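Local coordinates for lysosome-associated membrane glycoprotein 1 (Mus musculus, PDB 5GV0) that probably lines the inner face of the lysosomal membrane as a heavily glycosylated protein, this being its membrane-proximal luminal domain, at residues Thr15-Ser20 with Asn56-Lys61; Glu125-Ser130 with Leu135-Val140; Asn26-Tyr29 with Lys35-Thr38; Ser5-Thr10 with Asp47-Ser52. One frame throughout, in Å; residues are numbered along the deposited sequence.

Interaction 1: Thr15-Ser20 with Asn56-Lys61; sequences TCLLAS and NLVTLK. With NAG (2-acetamido-2-deoxy-beta-D-glucopyranose), chain E; SO4 (sulfate ion), chain C.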
loop_
_atom_site.group_PDB
_atom_site.type_symbol
_atom_site.label_atom_id
_atom_site.label_comp_id
_atom_site.label_asym_id
_atom_site.label_seq_id
_atom_site.Cartn_x
_atom_site.Cartn_y
_atom_site.Cartn_z
ATOM N N THR A 15 -10.034 14.365 -6.344
ATOM C CA THR A 15 -8.963 13.552 -5.778
ATOM C C THR A 15 -9.412 12.830 -4.513
ATOM O O THR A 15 -9.953 13.446 -3.597
ATOM C CB THR A 15 -7.739 14.418 -5.472
ATOM O OG1 THR A 15 -7.265 15.002 -6.688
ATOM C CG2 THR A 15 -6.624 13.589 -4.869
ATOM N N CYS A 16 -9.201 11.515 -4.470
ATOM C CA CYS A 16 -9.569 10.735 -3.296
ATOM C C CYS A 16 -8.370 10.025 -2.675
ATOM O O CYS A 16 -8.504 9.387 -1.639
ATOM C CB CYS A 16 -10.649 9.707 -3.642
ATOM S SG CYS A 16 -10.084 8.334 -4.670
ATOM N N LEU A 17 -7.205 10.116 -3.307
ATOM C CA LEU A 17 -5.992 9.576 -2.707
ATOM C C LEU A 17 -4.796 10.378 -3.165
ATOM O O LEU A 17 -4.634 10.621 -4.362
ATOM C CB LEU A 17 -5.789 8.101 -3.075
ATOM C CG LEU A 17 -4.623 7.372 -2.395
ATOM C CD1 LEU A 17 -4.932 7.007 -0.945
ATOM C CD2 LEU A 17 -4.276 6.125 -3.188
ATOM N N LEU A 18 -3.992 10.816 -2.204
ATOM C CA LEU A 18 -2.674 11.366 -2.471
ATOM C C LEU A 18 -1.683 10.531 -1.707
ATOM O O LEU A 18 -1.925 10.190 -0.546
ATOM C CB LEU A 18 -2.567 12.821 -2.029
ATOM C CG LEU A 18 -3.382 13.859 -2.787
ATOM C CD1 LEU A 18 -3.210 15.196 -2.111
ATOM C CD2 LEU A 18 -2.925 13.929 -4.231
ATOM N N ALA A 19 -0.572 10.191 -2.342
ATOM C CA ALA A 19 0.454 9.441 -1.636
ATOM C C ALA A 19 1.832 9.761 -2.169
ATOM O O ALA A 19 2.036 9.944 -3.374
ATOM C CB ALA A 19 0.192 7.956 -1.732
ATOM N N SER A 20 2.774 9.841 -1.242
ATOM C CA SER A 20 4.191 9.913 -1.549
ATOM C C SER A 20 4.843 8.864 -0.678
ATOM O O SER A 20 4.912 9.020 0.547
ATOM C CB SER A 20 4.754 11.305 -1.271
ATOM O OG SER A 20 6.141 11.335 -1.541
ATOM N N ASN A 56 -16.675 4.525 0.786
ATOM C CA ASN A 56 -16.320 3.450 1.723
ATOM C C ASN A 56 -14.991 2.794 1.380
ATOM O O ASN A 56 -14.299 2.270 2.263
ATOM C CB ASN A 56 -17.407 2.371 1.767
ATOM C CG ASN A 56 -18.741 2.904 2.244
ATOM O OD1 ASN A 56 -18.867 3.361 3.378
ATOM N ND2 ASN A 56 -19.744 2.846 1.377
ATOM N N LEU A 57 -14.643 2.829 0.098
ATOM C CA LEU A 57 -13.462 2.139 -0.400
ATOM C C LEU A 57 -12.698 2.977 -1.404
ATOM O O LEU A 57 -13.262 3.444 -2.395
ATOM C CB LEU A 57 -13.857 0.812 -1.047
ATOM C CG LEU A 57 -12.755 0.056 -1.791
ATOM C CD1 LEU A 57 -11.734 -0.502 -0.812
ATOM C CD2 LEU A 57 -13.342 -1.061 -2.643
ATOM N N VAL A 58 -11.402 3.139 -1.155
ATOM C CA VAL A 58 -10.496 3.809 -2.084
ATOM C C VAL A 58 -9.372 2.843 -2.416
ATOM O O VAL A 58 -8.821 2.212 -1.510
ATOM C CB VAL A 58 -9.929 5.113 -1.474
ATOM C CG1 VAL A 58 -8.726 5.612 -2.257
ATOM C CG2 VAL A 58 -11.005 6.178 -1.416
ATOM N N THR A 59 -9.029 2.700 -3.692
ATOM C CA THR A 59 -7.981 1.746 -4.052
ATOM C C THR A 59 -6.856 2.383 -4.834
ATOM O O THR A 59 -7.041 3.392 -5.528
ATOM C CB THR A 59 -8.522 0.568 -4.888
ATOM O OG1 THR A 59 -8.908 1.038 -6.188
ATOM C CG2 THR A 59 -9.701 -0.105 -4.202
ATOM N N LEU A 60 -5.684 1.773 -4.708
ATOM C CA LEU A 60 -4.514 2.111 -5.509
ATOM C C LEU A 60 -3.877 0.819 -5.989
ATOM O O LEU A 60 -3.553 -0.046 -5.171
ATOM C CB LEU A 60 -3.514 2.929 -4.696
ATOM C CG LEU A 60 -2.211 3.284 -5.422
ATOM C CD1 LEU A 60 -2.459 4.307 -6.525
ATOM C CD2 LEU A 60 -1.176 3.790 -4.435
ATOM N N LYS A 61 -3.708 0.677 -7.301
ATOM C CA LYS A 61 -3.077 -0.508 -7.864
ATOM C C LYS A 61 -1.783 -0.140 -8.574
ATOM O O LYS A 61 -1.757 0.749 -9.419
ATOM C CB LYS A 61 -4.016 -1.228 -8.827
ATOM C CG LYS A 61 -3.463 -2.545 -9.345
ATOM C CD LYS A 61 -4.392 -3.195 -10.351
ATOM C CE LYS A 61 -5.691 -3.660 -9.719
ATOM N NZ LYS A 61 -6.475 -4.481 -10.688
HETATM C C1 NAG E . -5.558 -10.773 -9.584
HETATM C C2 NAG E . -6.182 -9.378 -9.609
HETATM C C3 NAG E . -7.705 -9.479 -9.607
HETATM C C4 NAG E . -8.182 -10.398 -10.724
HETATM C C5 NAG E . -7.471 -11.743 -10.631
HETATM C C6 NAG E . -7.817 -12.673 -11.769
HETATM C C7 NAG E . -5.010 -7.465 -8.601
HETATM C C8 NAG E . -4.604 -6.801 -7.321
HETATM N N2 NAG E . -5.718 -8.592 -8.476
HETATM O O3 NAG E . -8.254 -8.180 -9.793
HETATM O O4 NAG E . -9.586 -10.604 -10.619
HETATM O O5 NAG E . -6.053 -11.537 -10.677
HETATM O O6 NAG E . -7.255 -12.223 -12.995
HETATM O O7 NAG E . -4.716 -6.999 -9.698
HETATM S S SO4 C . -18.210 2.940 -2.200
HETATM O O1 SO4 C . -18.864 4.241 -2.297
HETATM O O2 SO4 C . -18.997 2.072 -1.326
HETATM O O3 SO4 C . -18.122 2.327 -3.522
HETATM O O4 SO4 C . -16.874 3.124 -1.634
#

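Interaction 2: Glu125-Ser130 with Leu135-Val140; sequences EHIFVS and LNVFSV. With NAG (2-acetamido-2-deoxy-beta-D-glucopyranose), chain D.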
loop_
_atom_site.group_PDB
_atom_site.type_symbol
_atom_site.label_atom_id
_atom_site.label_comp_id
_atom_site.label_asym_id
_atom_site.label_seq_id
_atom_site.Cartn_x
_atom_site.Cartn_y
_atom_site.Cartn_z
ATOM N N GLU A 125 7.827 0.509 8.486
ATOM C CA GLU A 125 6.824 -0.348 9.111
ATOM C C GLU A 125 6.619 -1.606 8.289
ATOM O O GLU A 125 6.317 -1.542 7.100
ATOM C CB GLU A 125 5.482 0.370 9.285
ATOM C CG GLU A 125 4.465 -0.494 10.046
ATOM C CD GLU A 125 3.094 0.136 10.165
ATOM O OE1 GLU A 125 2.918 1.280 9.703
ATOM O OE2 GLU A 125 2.187 -0.519 10.723
ATOM N N HIS A 126 6.776 -2.754 8.933
ATOM C CA HIS A 126 6.564 -4.026 8.270
ATOM C C HIS A 126 5.151 -4.501 8.550
ATOM O O HIS A 126 4.858 -5.014 9.628
ATOM C CB HIS A 126 7.589 -5.054 8.749
ATOM C CG HIS A 126 9.007 -4.599 8.595
ATOM N ND1 HIS A 126 9.648 -4.564 7.378
ATOM C CD2 HIS A 126 9.904 -4.157 9.507
ATOM C CE1 HIS A 126 10.883 -4.123 7.544
ATOM N NE2 HIS A 126 11.064 -3.869 8.827
ATOM N N ILE A 127 4.269 -4.297 7.584
ATOM C CA ILE A 127 2.869 -4.653 7.760
ATOM C C ILE A 127 2.638 -6.111 7.398
ATOM O O ILE A 127 2.836 -6.517 6.257
ATOM C CB ILE A 127 1.951 -3.768 6.910
ATOM C CG1 ILE A 127 2.142 -2.294 7.272
ATOM C CG2 ILE A 127 0.497 -4.180 7.112
ATOM C CD1 ILE A 127 1.374 -1.342 6.359
ATOM N N PHE A 128 2.235 -6.901 8.389
ATOM C CA PHE A 128 1.927 -8.308 8.186
ATOM C C PHE A 128 0.730 -8.452 7.251
ATOM O O PHE A 128 -0.331 -7.891 7.505
ATOM C CB PHE A 128 1.647 -8.970 9.545
ATOM C CG PHE A 128 1.354 -10.449 9.485
ATOM C CD1 PHE A 128 0.097 -10.918 9.128
ATOM C CD2 PHE A 128 2.321 -11.372 9.863
ATOM C CE1 PHE A 128 -0.175 -12.280 9.107
ATOM C CE2 PHE A 128 2.050 -12.737 9.850
ATOM C CZ PHE A 128 0.801 -13.187 9.472
ATOM N N VAL A 129 0.909 -9.190 6.163
ATOM C CA VAL A 129 -0.205 -9.504 5.270
ATOM C C VAL A 129 -0.550 -10.987 5.408
ATOM O O VAL A 129 -1.704 -11.341 5.644
ATOM C CB VAL A 129 0.114 -9.147 3.804
ATOM C CG1 VAL A 129 -1.037 -9.536 2.898
ATOM C CG2 VAL A 129 0.407 -7.653 3.676
ATOM N N SER A 130 0.460 -11.848 5.281
ATOM C CA SER A 130 0.324 -13.266 5.626
ATOM C C SER A 130 1.606 -13.721 6.294
ATOM O O SER A 130 2.561 -12.945 6.389
ATOM C CB SER A 130 0.045 -14.122 4.393
ATOM O OG SER A 130 1.227 -14.301 3.630
ATOM N N LEU A 135 4.199 -6.212 3.748
ATOM C CA LEU A 135 4.330 -4.993 2.971
ATOM C C LEU A 135 5.146 -4.019 3.792
ATOM O O LEU A 135 4.689 -3.545 4.835
ATOM C CB LEU A 135 2.963 -4.402 2.638
ATOM C CG LEU A 135 2.977 -3.034 1.952
ATOM C CD1 LEU A 135 3.581 -3.114 0.553
ATOM C CD2 LEU A 135 1.569 -2.449 1.905
ATOM N N ASN A 136 6.361 -3.746 3.336
ATOM C CA ASN A 136 7.247 -2.830 4.034
ATOM C C ASN A 136 7.032 -1.418 3.528
ATOM O O ASN A 136 7.304 -1.096 2.372
ATOM C CB ASN A 136 8.699 -3.283 3.872
ATOM C CG ASN A 136 8.932 -4.650 4.478
ATOM O OD1 ASN A 136 8.113 -5.135 5.265
ATOM N ND2 ASN A 136 10.049 -5.276 4.130
ATOM N N VAL A 137 6.463 -0.601 4.409
ATOM C CA VAL A 137 6.223 0.806 4.141
ATOM C C VAL A 137 7.432 1.540 4.668
ATOM O O VAL A 137 7.532 1.834 5.862
ATOM C CB VAL A 137 4.934 1.305 4.808
ATOM C CG1 VAL A 137 4.682 2.747 4.423
ATOM C CG2 VAL A 137 3.759 0.436 4.392
ATOM N N PHE A 138 8.370 1.795 3.771
ATOM C CA PHE A 138 9.674 2.307 4.153
ATOM C C PHE A 138 9.550 3.762 4.578
ATOM O O PHE A 138 10.134 4.180 5.583
ATOM C CB PHE A 138 10.659 2.141 2.991
ATOM C CG PHE A 138 12.055 2.536 3.328
ATOM C CD1 PHE A 138 12.897 1.649 3.978
ATOM C CD2 PHE A 138 12.533 3.793 2.997
ATOM C CE1 PHE A 138 14.191 2.017 4.293
ATOM C CE2 PHE A 138 13.825 4.165 3.306
ATOM C CZ PHE A 138 14.651 3.278 3.957
ATOM N N SER A 139 8.775 4.527 3.819
ATOM C CA SER A 139 8.370 5.864 4.242
ATOM C C SER A 139 7.066 6.205 3.546
ATOM O O SER A 139 6.744 5.630 2.503
ATOM C CB SER A 139 9.439 6.909 3.925
ATOM O OG SER A 139 9.530 7.127 2.533
ATOM N N VAL A 140 6.304 7.129 4.118
ATOM C CA VAL A 140 4.986 7.391 3.574
ATOM C C VAL A 140 4.419 8.723 4.022
ATOM O O VAL A 140 4.561 9.121 5.177
ATOM C CB VAL A 140 4.002 6.260 3.968
ATOM C CG1 VAL A 140 3.972 6.074 5.493
ATOM C CG2 VAL A 140 2.606 6.509 3.422
HETATM C C1 NAG D . -4.444 -10.449 8.355
HETATM C C2 NAG D . -4.194 -11.787 9.048
HETATM C C3 NAG D . -4.753 -11.737 10.464
HETATM C C4 NAG D . -4.180 -10.547 11.222
HETATM C C5 NAG D . -4.388 -9.264 10.420
HETATM C C6 NAG D . -3.729 -8.057 11.048
HETATM C C7 NAG D . -4.052 -13.854 7.715
HETATM C C8 NAG D . -4.830 -14.942 7.038
HETATM N N2 NAG D . -4.778 -12.901 8.315
HETATM O O3 NAG D . -4.452 -12.949 11.143
HETATM O O4 NAG D . -4.860 -10.418 12.466
HETATM O O5 NAG D . -3.824 -9.409 9.106
HETATM O O6 NAG D . -2.366 -8.316 11.354
HETATM O O7 NAG D . -2.824 -13.838 7.706
#

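Interaction 3: Asn26-Tyr29 with Lys35-Thr38; sequences NITY and KTVT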
loop_
_atom_site.group_PDB
_atom_site.type_symbol
_atom_site.label_atom_id
_atom_site.label_comp_id
_atom_site.label_asym_id
_atom_site.label_seq_id
_atom_site.Cartn_x
_atom_site.Cartn_y
_atom_site.Cartn_z
ATOM N N ASN A 26 8.071 -8.041 0.886
ATOM C CA ASN A 26 8.982 -9.036 1.428
ATOM C C ASN A 26 8.263 -10.376 1.392
ATOM O O ASN A 26 7.290 -10.584 2.124
ATOM C CB ASN A 26 9.411 -8.653 2.852
ATOM C CG ASN A 26 10.410 -9.627 3.464
ATOM O OD1 ASN A 26 10.291 -10.841 3.320
ATOM N ND2 ASN A 26 11.394 -9.086 4.174
ATOM N N ILE A 27 8.710 -11.270 0.518
ATOM C CA ILE A 27 7.995 -12.523 0.310
ATOM C C ILE A 27 8.883 -13.743 0.539
ATOM O O ILE A 27 10.008 -13.837 0.031
ATOM C CB ILE A 27 7.365 -12.583 -1.106
ATOM C CG1 ILE A 27 6.551 -13.867 -1.259
ATOM C CG2 ILE A 27 8.419 -12.441 -2.204
ATOM C CD1 ILE A 27 5.487 -13.781 -2.318
ATOM N N THR A 28 8.369 -14.662 1.348
ATOM C CA THR A 28 9.023 -15.935 1.595
ATOM C C THR A 28 8.264 -17.011 0.835
ATOM O O THR A 28 7.045 -17.101 0.953
ATOM C CB THR A 28 9.060 -16.253 3.092
ATOM O OG1 THR A 28 9.784 -15.223 3.777
ATOM C CG2 THR A 28 9.728 -17.591 3.346
ATOM N N TYR A 29 8.968 -17.813 0.042
ATOM C CA TYR A 29 8.295 -18.829 -0.757
ATOM C C TYR A 29 9.169 -20.043 -1.045
ATOM O O TYR A 29 10.382 -20.015 -0.859
ATOM C CB TYR A 29 7.794 -18.220 -2.070
ATOM C CG TYR A 29 8.867 -17.786 -3.048
ATOM C CD1 TYR A 29 9.494 -16.549 -2.928
ATOM C CD2 TYR A 29 9.227 -18.599 -4.118
ATOM C CE1 TYR A 29 10.456 -16.144 -3.836
ATOM C CE2 TYR A 29 10.188 -18.202 -5.029
ATOM C CZ TYR A 29 10.798 -16.974 -4.884
ATOM O OH TYR A 29 11.753 -16.565 -5.783
ATOM N N LYS A 35 13.428 -25.688 -1.885
ATOM C CA LYS A 35 14.022 -24.874 -0.831
ATOM C C LYS A 35 13.248 -23.578 -0.622
ATOM O O LYS A 35 12.633 -23.048 -1.547
ATOM C CB LYS A 35 15.483 -24.570 -1.150
ATOM C CG LYS A 35 16.357 -25.810 -1.200
ATOM C CD LYS A 35 17.679 -25.523 -1.879
ATOM C CE LYS A 35 18.403 -26.812 -2.236
ATOM N NZ LYS A 35 19.580 -26.556 -3.108
ATOM N N THR A 36 13.280 -23.081 0.608
ATOM C CA THR A 36 12.612 -21.835 0.968
ATOM C C THR A 36 13.550 -20.656 0.735
ATOM O O THR A 36 14.738 -20.732 1.044
ATOM C CB THR A 36 12.162 -21.860 2.441
ATOM O OG1 THR A 36 11.236 -22.936 2.638
ATOM C CG2 THR A 36 11.496 -20.560 2.819
ATOM N N VAL A 37 13.023 -19.570 0.172
ATOM C CA VAL A 37 13.811 -18.358 -0.023
ATOM C C VAL A 37 12.981 -17.124 0.354
ATOM O O VAL A 37 11.755 -17.138 0.262
ATOM C CB VAL A 37 14.315 -18.241 -1.483
ATOM C CG1 VAL A 37 13.174 -17.904 -2.433
ATOM C CG2 VAL A 37 15.425 -17.213 -1.590
ATOM N N THR A 38 13.657 -16.074 0.806
ATOM C CA THR A 38 13.006 -14.803 1.102
ATOM C C THR A 38 13.609 -13.720 0.220
ATOM O O THR A 38 14.825 -13.554 0.181
ATOM C CB THR A 38 13.163 -14.431 2.579
ATOM O OG1 THR A 38 12.545 -15.442 3.383
ATOM C CG2 THR A 38 12.514 -13.091 2.875
#

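Interaction 4: Ser5-Thr10 with Asp47-Ser52; sequences SKYNVT and DTSSGS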
loop_
_atom_site.group_PDB
_atom_site.type_symbol
_atom_site.label_atom_id
_atom_site.label_comp_id
_atom_site.label_asym_id
_atom_site.label_seq_id
_atom_site.Cartn_x
_atom_site.Cartn_y
_atom_site.Cartn_z
ATOM N N SER A 5 7.761 7.197 -4.562
ATOM C CA SER A 5 6.952 7.464 -5.741
ATOM C C SER A 5 5.701 8.215 -5.343
ATOM O O SER A 5 5.197 8.051 -4.224
ATOM C CB SER A 5 6.577 6.165 -6.452
ATOM O OG SER A 5 7.743 5.464 -6.845
ATOM N N LYS A 6 5.194 9.028 -6.259
ATOM C CA LYS A 6 4.009 9.824 -6.000
ATOM C C LYS A 6 2.803 9.256 -6.727
ATOM O O LYS A 6 2.898 8.741 -7.847
ATOM C CB LYS A 6 4.260 11.280 -6.402
ATOM C CG LYS A 6 5.425 11.894 -5.632
ATOM C CD LYS A 6 5.543 13.394 -5.840
ATOM C CE LYS A 6 6.782 13.934 -5.136
ATOM N NZ LYS A 6 6.826 13.525 -3.705
ATOM N N TYR A 7 1.657 9.339 -6.065
ATOM C CA TYR A 7 0.412 8.799 -6.594
ATOM C C TYR A 7 -0.732 9.775 -6.375
ATOM O O TYR A 7 -0.829 10.399 -5.321
ATOM C CB TYR A 7 0.077 7.461 -5.927
ATOM C CG TYR A 7 1.193 6.435 -5.966
ATOM C CD1 TYR A 7 1.325 5.571 -7.042
ATOM C CD2 TYR A 7 2.098 6.323 -4.921
ATOM C CE1 TYR A 7 2.336 4.623 -7.083
ATOM C CE2 TYR A 7 3.109 5.383 -4.952
ATOM C CZ TYR A 7 3.220 4.537 -6.034
ATOM O OH TYR A 7 4.225 3.594 -6.063
ATOM N N ASN A 8 -1.603 9.879 -7.371
ATOM C CA ASN A 8 -2.799 10.709 -7.301
ATOM C C ASN A 8 -3.943 9.901 -7.899
ATOM O O ASN A 8 -3.857 9.480 -9.044
ATOM C CB ASN A 8 -2.582 12.028 -8.051
ATOM C CG ASN A 8 -3.846 12.854 -8.190
ATOM O OD1 ASN A 8 -4.618 13.004 -7.247
ATOM N ND2 ASN A 8 -4.054 13.409 -9.377
ATOM N N VAL A 9 -4.981 9.638 -7.113
ATOM C CA VAL A 9 -6.162 8.952 -7.625
ATOM C C VAL A 9 -7.317 9.941 -7.646
ATOM O O VAL A 9 -7.663 10.522 -6.618
ATOM C CB VAL A 9 -6.523 7.714 -6.773
ATOM C CG1 VAL A 9 -7.793 7.044 -7.292
ATOM C CG2 VAL A 9 -5.364 6.723 -6.755
ATOM N N THR A 10 -7.888 10.156 -8.829
ATOM C CA THR A 10 -9.009 11.074 -8.988
ATOM C C THR A 10 -10.199 10.374 -9.629
ATOM O O THR A 10 -10.027 9.559 -10.542
ATOM C CB THR A 10 -8.613 12.298 -9.839
ATOM O OG1 THR A 10 -7.517 12.980 -9.223
ATOM C CG2 THR A 10 -9.778 13.273 -9.961
ATOM N N ASP A 47 6.463 1.341 -12.323
ATOM C CA ASP A 47 5.225 0.576 -12.328
ATOM C C ASP A 47 4.052 1.400 -12.839
ATOM O O ASP A 47 4.012 2.618 -12.681
ATOM C CB ASP A 47 4.895 0.056 -10.929
ATOM C CG ASP A 47 5.874 -0.995 -10.444
ATOM O OD1 ASP A 47 6.619 -1.559 -11.275
ATOM O OD2 ASP A 47 5.885 -1.260 -9.222
ATOM N N THR A 48 3.099 0.706 -13.448
ATOM C CA THR A 48 1.853 1.305 -13.883
ATOM C C THR A 48 0.953 1.487 -12.676
ATOM O O THR A 48 0.751 0.542 -11.913
ATOM C CB THR A 48 1.158 0.421 -14.918
ATOM O OG1 THR A 48 1.972 0.339 -16.097
ATOM C CG2 THR A 48 -0.203 0.983 -15.274
ATOM N N SER A 49 0.429 2.687 -12.473
ATOM C CA SER A 49 -0.479 2.905 -11.352
ATOM C C SER A 49 -1.850 3.421 -11.780
ATOM O O SER A 49 -2.004 4.122 -12.784
ATOM C CB SER A 49 0.133 3.865 -10.331
ATOM O OG SER A 49 0.322 5.153 -10.882
ATOM N N SER A 50 -2.850 3.059 -10.991
ATOM C CA SER A 50 -4.223 3.464 -11.219
ATOM C C SER A 50 -4.954 3.298 -9.908
ATOM O O SER A 50 -4.378 2.808 -8.943
ATOM C CB SER A 50 -4.880 2.621 -12.313
ATOM O OG SER A 50 -4.957 1.256 -11.924
ATOM N N GLY A 51 -6.215 3.699 -9.857
ATOM C CA GLY A 51 -6.960 3.542 -8.623
ATOM C C GLY A 51 -8.422 3.872 -8.791
ATOM O O GLY A 51 -8.878 4.188 -9.887
ATOM N N SER A 52 -9.170 3.785 -7.701
ATOM C CA SER A 52 -10.593 4.080 -7.755
ATOM C C SER A 52 -11.057 4.749 -6.472
ATOM O O SER A 52 -10.459 4.588 -5.411
ATOM C CB SER A 52 -11.402 2.810 -8.020
ATOM O OG SER A 52 -11.258 1.866 -6.971
HETATM O O HOH W 1 2.764 6.855 -10.045
HETATM O O HOH W 2 -1.794 6.734 -9.648
#

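Interaction 1: Thr15-Ser20 with Asn56-Lys61
Cys-16 CA and Val-58 CA, 7.1 Å apart, mark the closest CA approach between strands 15-20 and 57-61, whose axes come within 7.5 Å at an angle of 47°; with no hydrogen bond between them, this is packing of one sheet on another. Val-58 and Leu-17 carry the contact. Val-58 CG1 lies anti to the backbone N (chi1 165°) and enters a notch formed by Cys-16 and Leu-17, 3.9 Å from Cys-16 SG and equally far from Leu-17 CB, with the carbonyl oxygen of Cys-16 beside it. Leu-17 reaches across with one methyl: CD2 stops 3.6 Å from Leu-60 CB, and the two leucine side chains cross at about a right angle. All four residues are buried. A sulfate ion, probably from the crystallisation solution, accepts N-H bonds at O4 from both Asn-56 and Leu-57, while Lys-61 NZ makes a weak bond to a glycan O7. The Cys-16 to Cys-53 disulfide ties strand 14-30 to the loop after strand 48-52. A classic beta bulge sets Cys-16 and Leu-17 against Val-9 of strand 5-11; Phe-73 of strand 67-76 and Val-142 and Ala-144 of strand 140-144 also pack against Leu-17.

Interaction 2: Glu125-Ser130 with Leu135-Val140
Ile-127 and Val-137 supply the main apolar fit: Ile-127 CD1 abuts Val-137 CG2 at 3.6 Å, two residues along the strand from Ile-127's direct partner, Leu-135. That partner offers a lower shoulder, its CB 4.4 Å from Ile-127 CB, and Val-129 CG2 closes against Leu-135 CB from the far end. Ile-127, Leu-135 and Val-137 share one face; Ile-127 packs on Leu-84, and Leu-135 and Val-129 on Val-87, of strand 81-92.

The other face has a polar fit. His-126 presents the edge of its ring to the amide of Asn-136, the two planes being 82° apart. His-126 ND1 donates to Asn-136 OD1 over 2.7 Å; the oxygen lies almost in the imidazole plane, yet the donor stands 77° above the carbonyl plane, so the N-H meets the amide from its face. Asn-136 CG is anti to its carbonyl carbon, which swings the amide toward the histidine. Ser-134 OG bonds the same OD1 and Gln-24 OE1 bonds ND2, so the buried amide is fixed at both ends.

Four backbone bonds carry the register: Glu-125 pairs with Val-137 and Ile-127 with Leu-135, each reciprocally, around the non-hydrogen-bonded pair His-126 and Asn-136. Strand axes 4.6 Å apart and running at 157° complete the evidence for an antiparallel beta hairpin, which bends into a classic beta bulge at Val-129 and Ser-130.

Interaction 3: Asn26-Tyr29 with Lys35-Thr38
Tyr-29 turns one ring face to Val-37, whose CG1 methyl sits 3.7 Å from the ring centroid and 21° off the normal: a CH-pi contact over the face, displaced toward the CE1-CZ side of the rim. The two side chains run alongside each other in the same direction. The torsions agree with this: Tyr-29 CG (chi1 68°) sits between its own backbone N and carbonyl carbon, and Val-37 CG1 takes the same position, which brings methyl and ring together. The phenol end is held from outside the pair, since OH bonds both Asp-95 OD1 and Arg-39 NE.

The other face of the hairpin is lined by threonines. Thr-28 OG1 and Thr-38 OG1 meet at 2.8 Å in a hydrogen bond, either hydroxyl being able to donate; the rotamer they share turns both hydroxyls toward each other. On one flank Thr-28 CG2 presses on Thr-36 CG2 at 3.5 Å, a close methyl-methyl contact; on the other, Asn-26 OD1 approaches Thr-38 CG2 to 3.2 Å.

Tyr-29 and Val-37 form the hydrogen-bonded pair, with reciprocal N-H to O bonds of 2.9 Å. Thr-28 and Thr-38 form the adjacent non-hydrogen-bonded pair, their CA atoms 4.2 Å apart. An angle of 175° between the strand directions confirms an antiparallel hairpin. Strand 133-138 joins strand 14-30 on its other side, through the backbone bond of Asn-26 with Ser-134, while Ile-27 packs on Phe-101 and Ile-103 of strand 100-105.

Interaction 4: Ser5-Thr10 with Asp47-Ser52
Val-9 packs directly on the backbone around Gly-51: its CG1 is 3.6 Å from Gly-51 C and equally near Ser-52 N, while CG2 rests 4.0 Å from Gly-51 CA. With no side chain on Gly-51 to hold the strands apart, the CA atoms of Val-9 and Gly-51 come to 5.6 Å. Val-9 CG1 is anti to the backbone N (chi1 178°), and CG2 branches beside that N, so the two methyls lie side by side over the Gly-51 to Ser-52 backbone. Leu-60, Leu-17 and Cys-53 also pack against Val-9.

Strands 5-10 and 48-52 share no direct hydrogen bond and run at 37° to each other, their axes 6.3 Å apart at closest. They belong to different sheets: strand 5-11 pairs with strand 14-30, strand 48-52 with strand 57-64. The contact therefore brings together two sheet borders, consistent with the beta-prism fold described for LAMP luminal domains.

Toward Tyr-7 the strands diverge, and the Tyr-7 and Ser-49 CA atoms stand 7.6 Å apart. Ser-49 CB meets the edge of the tyrosine ring near its plane, 3.9 Å from Tyr-7 CD1, in a lighter touch than that at the glycine. Water fills in for direct bonding: one molecule donates to Lys-6 O and also bonds Ser-49 OG, and a second water lies 2.9 Å from Ser-49 OG and donates a weak bond to Asn-8 O.

Overall arrangement
From the N terminus, strand 5-10 comes first, and interaction 4 closes its loop when the chain reaches 47-52. Strand 15-20 follows inside that span but finds its partner only at 56-61, so interactions 4 and 1 cross along the chain. Their centres are about 8 Å apart, and together they join the mixed sheet to the antiparallel one. The short hairpin of interaction 3, 26-29 with 35-38, is nested within both loops and lies on the opposite side of the chain's centre from interaction 1. Interaction 2 comes later, in series, as the hairpin of 125-130 with 135-140; strand 133-138 pairs with strand 14-30, joining it to the sheet used by interaction 3.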